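Cap5O (Staphylococcus aureus, PDB 3OJO) is a UDP-N-acetyl-mannosamine dehydrogenase that binds NAD and takes part in the synthesis of the capsular polysaccharide. Local coordinates at residues B[392-406]-B[413-425]. Sequence-based numbering, arbitrary orientation.
Sequences DSHFDKMKHKVIFDT and SFEDVLYYNYGNI
The Phe404 ring has Ile425 over one face and Thr406 CG2 over the other. Ile425 CG1 makes the CH-pi contact, 4.0 Å from the Phe404 ring centroid. Asn421 O sits at the ring edge, 3.2 Å from Phe404 CE1. Phe404 also turns an edge toward the face of Tyr422, offset, with planes at 82°. Phe404 CG lies opposite the backbone N (chi1 179°); the ring reaches out from the sheet and forward, to Asn421 and Ile425. Helix 286-312 packs on both rings, and Tyr422 OH bonds to Gly262 O. At the other end, Asp392 OD2 lies at the Phe414 ring edge. Phe414 CE1 and CZ meet Phe395 CE2 obliquely, and CZ touches Ile403 CD1. That methyl lies over one face of Phe395, His394 CB over the opposite.

Between these clusters, strands 402-405 and 418-420 pair in parallel. They are the last two strands of the five-stranded parallel sheet in the domain that in this family binds UDP, and 418-420 is outermost in this chain. Strand 377-380 flanks 402-405. Four backbone bonds join the pair: Leu418 N to Lys401 O, Ile403 N to Leu418 O, Tyr420 N to Ile403 O and Asp405 N to Tyr420 O. A water continues the link, from Asp405 O to Tyr422 N.

Tyr419 OH donates to Asp405 OD2 at 2.7 Å, on the anti side of the carboxylate. The amides of Val409 and Val410 also bond to this oxygen, while Lys407 N takes OD1. Asp392 OD1 accepts a nearly straight bond from Glu415 N, through its syn lone pair, and a more bent one from Asp416 N. Asp416 OD2 is 3.0 Å from Asp392 OD1, a like-charge approach. Lys401 NZ lies 4.4 Å from Asp416 OD2 and may ease it; its salt bridge is to Asp396.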
ATOM      1  N   ASP B 392     -14.454 -27.240  20.162  1.00 74.75           N
ATOM      2  CA  ASP B 392     -13.477 -28.061  20.905  1.00 73.79           C
ATOM      3  C   ASP B 392     -13.631 -29.565  20.593  1.00 76.60           C
ATOM      4  O   ASP B 392     -12.667 -30.330  20.740  1.00 75.22           O
ATOM      5  CB  ASP B 392     -13.595 -27.816  22.429  1.00 75.07           C
ATOM      6  CG  ASP B 392     -13.634 -26.360  22.883  1.00 80.18           C
ATOM      7  OD1 ASP B 392     -13.005 -26.044  23.916  1.00 78.68           O
ATOM      8  OD2 ASP B 392     -14.361 -25.555  22.250  1.00 85.42           O
ATOM      9  N   SER B 393     -14.853 -29.965  20.147  1.00 72.66           N
ATOM     10  CA  SER B 393     -15.254 -31.322  19.780  1.00 72.29           C
ATOM     11  C   SER B 393     -14.377 -31.908  18.666  1.00 76.94           C
ATOM     12  O   SER B 393     -14.096 -33.112  18.684  1.00 76.95           O
ATOM     13  CB  SER B 393     -16.713 -31.329  19.331  1.00 75.89           C
ATOM     14  OG  SER B 393     -17.508 -30.377  20.022  1.00 84.37           O
ATOM     15  N   HIS B 394     -13.960 -31.057  17.698  1.00 73.29           N
ATOM     16  CA  HIS B 394     -13.132 -31.413  16.535  1.00 73.00           C
ATOM     17  C   HIS B 394     -11.695 -31.762  16.899  1.00 76.99           C
ATOM     18  O   HIS B 394     -11.052 -32.547  16.200  1.00 76.92           O
ATOM     19  CB  HIS B 394     -13.107 -30.256  15.531  1.00 73.64           C
ATOM     20  CG  HIS B 394     -14.453 -29.866  15.022  1.00 76.90           C
ATOM     21  ND1 HIS B 394     -14.973 -30.420  13.869  1.00 78.73           N
ATOM     22  CD2 HIS B 394     -15.338 -28.974  15.521  1.00 78.63           C
ATOM     23  CE1 HIS B 394     -16.155 -29.851  13.701  1.00 78.15           C
ATOM     24  NE2 HIS B 394     -16.415 -28.969  14.668  1.00 78.51           N
ATOM     25  N   PHE B 395     -11.194 -31.160  17.976  1.00 73.57           N
ATOM     26  CA  PHE B 395      -9.817 -31.304  18.445  1.00 73.81           C
ATOM     27  C   PHE B 395      -9.650 -32.269  19.646  1.00 79.35           C
ATOM     28  O   PHE B 395      -8.558 -32.325  20.229  1.00 79.53           O
ATOM     29  CB  PHE B 395      -9.232 -29.898  18.734  1.00 75.40           C
ATOM     30  CG  PHE B 395      -9.549 -28.895  17.645  1.00 76.99           C
ATOM     31  CD1 PHE B 395      -8.872 -28.923  16.432  1.00 80.19           C
ATOM     32  CD2 PHE B 395     -10.563 -27.961  17.811  1.00 79.27           C
ATOM     33  CE1 PHE B 395      -9.189 -28.021  15.415  1.00 80.95           C
ATOM     34  CE2 PHE B 395     -10.881 -27.061  16.790  1.00 81.76           C
ATOM     35  CZ  PHE B 395     -10.192 -27.098  15.601  1.00 79.86           C
ATOM     36  N   ASP B 396     -10.701 -33.073  19.974  1.00 75.32           N
ATOM     37  CA  ASP B 396     -10.659 -34.023  21.095  1.00 74.64           C
ATOM     38  C   ASP B 396      -9.510 -35.037  21.041  1.00 77.63           C
ATOM     39  O   ASP B 396      -8.889 -35.305  22.068  1.00 77.03           O
ATOM     40  CB  ASP B 396     -12.019 -34.712  21.304  1.00 76.57           C
ATOM     41  CG  ASP B 396     -12.976 -33.963  22.221  1.00 85.67           C
ATOM     42  OD1 ASP B 396     -12.644 -32.822  22.631  1.00 87.43           O
ATOM     43  OD2 ASP B 396     -14.064 -34.512  22.522  1.00 86.00           O
ATOM     44  N   LYS B 397      -9.192 -35.538  19.837  1.00 74.31           N
ATOM     45  CA  LYS B 397      -8.148 -36.537  19.576  1.00 74.17           C
ATOM     46  C   LYS B 397      -6.681 -36.023  19.666  1.00 76.77           C
ATOM     47  O   LYS B 397      -5.743 -36.807  19.445  1.00 76.05           O
ATOM     48  CB  LYS B 397      -8.416 -37.237  18.222  1.00 77.48           C
ATOM     49  CG  LYS B 397      -9.657 -38.137  18.200  1.00 94.46           C
ATOM     50  CD  LYS B 397      -9.738 -38.951  16.904  1.00106.43           C
ATOM     51  CE  LYS B 397     -10.951 -39.852  16.805  1.00114.94           C
ATOM     52  NZ  LYS B 397     -11.053 -40.508  15.466  1.00117.94           N
ATOM     53  N   MET B 398      -6.482 -34.719  19.990  1.00 72.15           N
ATOM     54  CA  MET B 398      -5.148 -34.102  20.089  1.00 70.57           C
ATOM     55  C   MET B 398      -4.405 -34.402  21.391  1.00 72.01           C
ATOM     56  O   MET B 398      -5.025 -34.443  22.456  1.00 71.41           O
ATOM     57  CB  MET B 398      -5.243 -32.577  19.923  1.00 72.48           C
ATOM     58  CG  MET B 398      -5.331 -32.110  18.491  1.00 75.22           C
ATOM     59  SD  MET B 398      -4.922 -30.352  18.399  1.00 78.16           S
ATOM     60  CE  MET B 398      -3.302 -30.402  17.976  1.00 74.72           C
ATOM     61  N   LYS B 399      -3.062 -34.530  21.305  1.00 67.47           N
ATOM     62  CA  LYS B 399      -2.165 -34.743  22.450  1.00 67.10           C
ATOM     63  C   LYS B 399      -2.119 -33.455  23.281  1.00 74.08           C
ATOM     64  O   LYS B 399      -1.952 -33.511  24.503  1.00 74.03           O
ATOM     65  CB  LYS B 399      -0.753 -35.133  21.972  1.00 67.96           C
ATOM     66  CG  LYS B 399       0.215 -35.485  23.089  1.00 68.19           C
ATOM     67  CD  LYS B 399       1.506 -36.098  22.586  1.00 75.12           C
ATOM     68  CE  LYS B 399       2.388 -36.505  23.744  1.00 88.01           C
ATOM     69  NZ  LYS B 399       3.427 -37.485  23.340  1.00 98.34           N
ATOM     70  N   HIS B 400      -2.256 -32.293  22.598  1.00 71.92           N
ATOM     71  CA  HIS B 400      -2.302 -30.950  23.178  1.00 71.87           C
ATOM     72  C   HIS B 400      -3.244 -30.125  22.314  1.00 75.93           C
ATOM     73  O   HIS B 400      -3.008 -29.997  21.119  1.00 75.93           O
ATOM     74  CB  HIS B 400      -0.908 -30.305  23.198  1.00 72.65           C
ATOM     75  CG  HIS B 400       0.101 -31.052  24.011  1.00 76.00           C
ATOM     76  ND1 HIS B 400       0.121 -30.971  25.392  1.00 77.72           N
ATOM     77  CD2 HIS B 400       1.105 -31.860  23.603  1.00 77.60           C
ATOM     78  CE1 HIS B 400       1.129 -31.739  25.778  1.00 77.06           C
ATOM     79  NE2 HIS B 400       1.753 -32.291  24.737  1.00 77.31           N
ATOM     80  N   LYS B 401      -4.327 -29.599  22.896  1.00 72.48           N
ATOM     81  CA  LYS B 401      -5.295 -28.798  22.150  1.00 72.14           C
ATOM     82  C   LYS B 401      -4.820 -27.339  21.932  1.00 74.62           C
ATOM     83  O   LYS B 401      -5.288 -26.410  22.606  1.00 73.82           O
ATOM     84  CB  LYS B 401      -6.700 -28.879  22.779  1.00 75.46           C
ATOM     85  CG  LYS B 401      -7.351 -30.257  22.677  1.00 95.67           C
ATOM     86  CD  LYS B 401      -8.758 -30.251  23.267  1.00107.91           C
ATOM     87  CE  LYS B 401      -9.236 -31.630  23.643  1.00120.73           C
ATOM     88  NZ  LYS B 401     -10.632 -31.608  24.157  1.00131.29           N
ATOM     89  N   VAL B 402      -3.852 -27.153  21.001  1.00 69.85           N
ATOM     90  CA  VAL B 402      -3.332 -25.825  20.645  1.00 68.43           C
ATOM     91  C   VAL B 402      -3.464 -25.530  19.146  1.00 67.32           C
ATOM     92  O   VAL B 402      -3.184 -26.396  18.317  1.00 66.96           O
ATOM     93  CB  VAL B 402      -1.951 -25.422  21.251  1.00 73.03           C
ATOM     94  CG1 VAL B 402      -1.831 -25.828  22.721  1.00 73.03           C
ATOM     95  CG2 VAL B 402      -0.785 -25.963  20.445  1.00 72.93           C
ATOM     96  N   ILE B 403      -3.929 -24.316  18.814  1.00 60.01           N
ATOM     97  CA  ILE B 403      -4.119 -23.843  17.442  1.00 57.45           C
ATOM     98  C   ILE B 403      -3.300 -22.569  17.182  1.00 58.98           C
ATOM     99  O   ILE B 403      -3.462 -21.585  17.912  1.00 58.51           O
ATOM    100  CB  ILE B 403      -5.626 -23.578  17.133  1.00 59.98           C
ATOM    101  CG1 ILE B 403      -6.474 -24.859  17.247  1.00 60.39           C
ATOM    102  CG2 ILE B 403      -5.805 -22.908  15.747  1.00 59.81           C
ATOM    103  CD1 ILE B 403      -7.958 -24.635  17.143  1.00 66.94           C
ATOM    104  N   PHE B 404      -2.453 -22.579  16.121  1.00 52.31           N
ATOM    105  CA  PHE B 404      -1.750 -21.393  15.629  1.00 49.75           C
ATOM    106  C   PHE B 404      -2.337 -21.074  14.246  1.00 51.31           C
ATOM    107  O   PHE B 404      -2.074 -21.770  13.253  1.00 50.75           O
ATOM    108  CB  PHE B 404      -0.214 -21.526  15.594  1.00 50.77           C
ATOM    109  CG  PHE B 404       0.492 -20.299  15.050  1.00 51.37           C
ATOM    110  CD1 PHE B 404       0.010 -19.016  15.316  1.00 53.53           C
ATOM    111  CD2 PHE B 404       1.638 -20.422  14.276  1.00 52.37           C
ATOM    112  CE1 PHE B 404       0.642 -17.889  14.788  1.00 52.79           C
ATOM    113  CE2 PHE B 404       2.278 -19.291  13.767  1.00 54.11           C
ATOM    114  CZ  PHE B 404       1.779 -18.036  14.036  1.00 51.93           C
ATOM    115  N   ASP B 405      -3.196 -20.049  14.216  1.00 45.89           N
ATOM    116  CA  ASP B 405      -3.910 -19.634  13.020  1.00 43.94           C
ATOM    117  C   ASP B 405      -3.211 -18.461  12.343  1.00 47.38           C
ATOM    118  O   ASP B 405      -3.245 -17.341  12.842  1.00 47.70           O
ATOM    119  CB  ASP B 405      -5.378 -19.357  13.366  1.00 44.64           C
ATOM    120  CG  ASP B 405      -6.314 -19.088  12.214  1.00 54.04           C
ATOM    121  OD1 ASP B 405      -5.933 -19.366  11.058  1.00 57.84           O
ATOM    122  OD2 ASP B 405      -7.432 -18.616  12.466  1.00 54.49           O
ATOM    123  N   THR B 406      -2.552 -18.742  11.204  1.00 43.04           N
ATOM    124  CA  THR B 406      -1.816 -17.761  10.412  1.00 41.84           C
ATOM    125  C   THR B 406      -2.746 -16.926   9.524  1.00 45.85           C
ATOM    126  O   THR B 406      -2.288 -15.948   8.932  1.00 44.82           O
ATOM    127  CB  THR B 406      -0.701 -18.454   9.585  1.00 36.83           C
ATOM    128  OG1 THR B 406      -1.277 -19.207   8.534  1.00 34.72           O
ATOM    129  CG2 THR B 406       0.212 -19.306  10.421  1.00 28.70           C
ATOM    130  N   SER B 413     -15.217 -19.158  19.735  1.00 86.78           N
ATOM    131  CA  SER B 413     -14.372 -19.175  20.941  1.00 87.33           C
ATOM    132  C   SER B 413     -14.368 -20.560  21.594  1.00 91.76           C
ATOM    133  O   SER B 413     -15.368 -21.282  21.520  1.00 91.85           O
ATOM    134  CB  SER B 413     -14.805 -18.109  21.944  1.00 91.33           C
ATOM    135  OG  SER B 413     -13.866 -18.006  23.004  1.00 99.92           O
ATOM    136  N   PHE B 414     -13.239 -20.925  22.224  1.00 87.94           N
ATOM    137  CA  PHE B 414     -13.043 -22.226  22.876  1.00 87.55           C
ATOM    138  C   PHE B 414     -12.839 -22.080  24.395  1.00 92.53           C
ATOM    139  O   PHE B 414     -12.911 -20.970  24.932  1.00 92.47           O
ATOM    140  CB  PHE B 414     -11.805 -22.925  22.289  1.00 88.85           C
ATOM    141  CG  PHE B 414     -11.708 -23.011  20.790  1.00 89.73           C
ATOM    142  CD1 PHE B 414     -12.170 -24.131  20.113  1.00 92.46           C
ATOM    143  CD2 PHE B 414     -11.072 -22.016  20.061  1.00 91.70           C
ATOM    144  CE1 PHE B 414     -12.032 -24.238  18.730  1.00 93.14           C
ATOM    145  CE2 PHE B 414     -10.945 -22.117  18.675  1.00 94.45           C
ATOM    146  CZ  PHE B 414     -11.419 -23.231  18.021  1.00 92.28           C
ATOM    147  N   GLU B 415     -12.564 -23.213  25.079  1.00 89.33           N
ATOM    148  CA  GLU B 415     -12.254 -23.271  26.508  1.00 88.77           C
ATOM    149  C   GLU B 415     -11.111 -24.255  26.731  1.00 90.62           C
ATOM    150  O   GLU B 415     -10.058 -23.850  27.234  1.00 90.66           O
ATOM    151  CB  GLU B 415     -13.487 -23.612  27.360  1.00 90.27           C
ATOM    152  CG  GLU B 415     -13.452 -22.978  28.745  1.00101.65           C
ATOM    153  CD  GLU B 415     -12.602 -23.692  29.782  1.00119.58           C
ATOM    154  OE1 GLU B 415     -13.097 -24.676  30.380  1.00112.77           O
ATOM    155  OE2 GLU B 415     -11.452 -23.253  30.018  1.00106.70           O
ATOM    156  N   ASP B 416     -11.290 -25.525  26.301  1.00 85.57           N
ATOM    157  CA  ASP B 416     -10.262 -26.577  26.410  1.00 84.76           C
ATOM    158  C   ASP B 416      -9.080 -26.274  25.478  1.00 85.71           C
ATOM    159  O   ASP B 416      -7.938 -26.597  25.816  1.00 85.12           O
ATOM    160  CB  ASP B 416     -10.814 -27.972  26.023  1.00 86.67           C
ATOM    161  CG  ASP B 416     -12.174 -28.345  26.572  1.00 98.16           C
ATOM    162  OD1 ASP B 416     -12.253 -28.706  27.770  1.00 99.08           O
ATOM    163  OD2 ASP B 416     -13.145 -28.358  25.785  1.00103.89           O
ATOM    164  N   VAL B 417      -9.371 -25.651  24.310  1.00 79.81           N
ATOM    165  CA  VAL B 417      -8.411 -25.367  23.241  1.00 78.14           C
ATOM    166  C   VAL B 417      -7.748 -23.995  23.417  1.00 77.92           C
ATOM    167  O   VAL B 417      -8.444 -22.997  23.630  1.00 76.79           O
ATOM    168  CB  VAL B 417      -9.055 -25.515  21.824  1.00 82.21           C
ATOM    169  CG1 VAL B 417      -7.999 -25.493  20.728  1.00 81.68           C
ATOM    170  CG2 VAL B 417      -9.911 -26.784  21.705  1.00 82.33           C
ATOM    171  N   LEU B 418      -6.401 -23.954  23.314  1.00 71.61           N
ATOM    172  CA  LEU B 418      -5.618 -22.716  23.366  1.00 69.83           C
ATOM    173  C   LEU B 418      -5.474 -22.165  21.937  1.00 70.10           C
ATOM    174  O   LEU B 418      -4.789 -22.771  21.108  1.00 68.65           O
ATOM    175  CB  LEU B 418      -4.233 -22.960  23.977  1.00 69.78           C
ATOM    176  CG  LEU B 418      -4.166 -23.174  25.483  1.00 74.23           C
ATOM    177  CD1 LEU B 418      -2.890 -23.888  25.854  1.00 74.59           C
ATOM    178  CD2 LEU B 418      -4.242 -21.859  26.229  1.00 75.72           C
ATOM    179  N   TYR B 419      -6.163 -21.047  21.643  1.00 64.96           N
ATOM    180  CA  TYR B 419      -6.152 -20.427  20.317  1.00 64.12           C
ATOM    181  C   TYR B 419      -5.197 -19.237  20.179  1.00 67.07           C
ATOM    182  O   TYR B 419      -5.316 -18.241  20.899  1.00 66.96           O
ATOM    183  CB  TYR B 419      -7.573 -20.043  19.858  1.00 64.54           C
ATOM    184  CG  TYR B 419      -7.598 -19.333  18.522  1.00 64.92           C
ATOM    185  CD1 TYR B 419      -7.633 -17.944  18.452  1.00 66.37           C
ATOM    186  CD2 TYR B 419      -7.581 -20.048  17.327  1.00 65.04           C
ATOM    187  CE1 TYR B 419      -7.619 -17.282  17.227  1.00 65.82           C
ATOM    188  CE2 TYR B 419      -7.579 -19.397  16.096  1.00 65.60           C
ATOM    189  CZ  TYR B 419      -7.595 -18.013  16.052  1.00 70.26           C
ATOM    190  OH  TYR B 419      -7.616 -17.361  14.850  1.00 69.17           O
ATOM    191  N   TYR B 420      -4.330 -19.301  19.164  1.00 61.44           N
ATOM    192  CA  TYR B 420      -3.382 -18.242  18.859  1.00 59.71           C
ATOM    193  C   TYR B 420      -3.515 -17.717  17.430  1.00 59.18           C
ATOM    194  O   TYR B 420      -3.891 -18.446  16.508  1.00 56.97           O
ATOM    195  CB  TYR B 420      -1.937 -18.656  19.177  1.00 61.07           C
ATOM    196  CG  TYR B 420      -1.712 -19.067  20.616  1.00 63.90           C
ATOM    197  CD1 TYR B 420      -1.943 -20.377  21.033  1.00 66.81           C
ATOM    198  CD2 TYR B 420      -1.200 -18.168  21.549  1.00 64.14           C
ATOM    199  CE1 TYR B 420      -1.714 -20.768  22.352  1.00 67.66           C
ATOM    200  CE2 TYR B 420      -0.952 -18.553  22.866  1.00 64.64           C
ATOM    201  CZ  TYR B 420      -1.218 -19.853  23.265  1.00 72.66           C
ATOM    202  OH  TYR B 420      -1.000 -20.248  24.561  1.00 73.42           O
ATOM    203  N   ASN B 421      -3.204 -16.425  17.284  1.00 54.12           N
ATOM    204  CA  ASN B 421      -3.225 -15.569  16.096  1.00 51.61           C
ATOM    205  C   ASN B 421      -1.784 -15.164  15.818  1.00 52.64           C
ATOM    206  O   ASN B 421      -0.872 -15.593  16.515  1.00 52.61           O
ATOM    207  CB  ASN B 421      -3.931 -14.259  16.514  1.00 46.33           C
ATOM    208  CG  ASN B 421      -5.371 -14.130  16.166  1.00 67.21           C
ATOM    209  OD1 ASN B 421      -5.875 -14.773  15.248  1.00 60.98           O
ATOM    210  ND2 ASN B 421      -6.040 -13.202  16.838  1.00 63.64           N
ATOM    211  N   TYR B 422      -1.603 -14.213  14.901  1.00 46.22           N
ATOM    212  CA  TYR B 422      -0.333 -13.544  14.680  1.00 43.86           C
ATOM    213  C   TYR B 422      -0.291 -12.414  15.720  1.00 47.14           C
ATOM    214  O   TYR B 422       0.776 -11.933  16.092  1.00 47.48           O
ATOM    215  CB  TYR B 422      -0.292 -12.962  13.272  1.00 43.46           C
ATOM    216  CG  TYR B 422       0.409 -13.821  12.247  1.00 43.14           C
ATOM    217  CD1 TYR B 422       1.609 -14.456  12.546  1.00 44.89           C
ATOM    218  CD2 TYR B 422      -0.035 -13.868  10.935  1.00 43.11           C
ATOM    219  CE1 TYR B 422       2.300 -15.186  11.586  1.00 45.42           C
ATOM    220  CE2 TYR B 422       0.648 -14.592   9.966  1.00 43.53           C
ATOM    221  CZ  TYR B 422       1.818 -15.246  10.293  1.00 48.61           C
ATOM    222  OH  TYR B 422       2.487 -15.971   9.339  1.00 47.37           O
ATOM    223  N   GLY B 423      -1.471 -12.017  16.180  1.00 44.26           N
ATOM    224  CA  GLY B 423      -1.660 -11.001  17.192  1.00 45.04           C
ATOM    225  C   GLY B 423      -1.229 -11.403  18.584  1.00 52.34           C
ATOM    226  O   GLY B 423      -0.836 -10.541  19.352  1.00 53.93           O
ATOM    227  N   ASN B 424      -1.286 -12.685  18.949  1.00 50.89           N
ATOM    228  CA  ASN B 424      -0.933 -13.077  20.328  1.00 50.61           C
ATOM    229  C   ASN B 424      -0.003 -14.270  20.467  1.00 54.81           C
ATOM    230  O   ASN B 424       0.166 -14.760  21.584  1.00 55.27           O
ATOM    231  CB  ASN B 424      -2.207 -13.328  21.137  1.00 48.57           C
ATOM    232  CG  ASN B 424      -3.090 -14.414  20.560  1.00 71.77           C
ATOM    233  OD1 ASN B 424      -4.297 -14.255  20.444  1.00 68.59           O
ATOM    234  ND2 ASN B 424      -2.504 -15.509  20.129  1.00 62.67           N
ATOM    235  N   ILE B 425       0.575 -14.756  19.356  1.00 50.71           N
ATOM    236  CA  ILE B 425       1.471 -15.914  19.400  1.00 50.68           C
ATOM    237  C   ILE B 425       2.666 -15.768  20.384  1.00 54.98           C
ATOM    238  O   ILE B 425       3.069 -16.758  21.002  1.00 55.16           O
ATOM    239  CB  ILE B 425       1.811 -16.495  17.992  1.00 53.07           C
ATOM    240  CG1 ILE B 425       2.517 -17.872  18.047  1.00 53.24           C
ATOM    241  CG2 ILE B 425       2.549 -15.497  17.105  1.00 53.41           C
ATOM    242  CD1 ILE B 425       1.683 -19.025  18.622  1.00 58.03           C
TER
HETATM  243  O   HOH W   1      -3.256 -14.528  12.474  1.00 35.76           O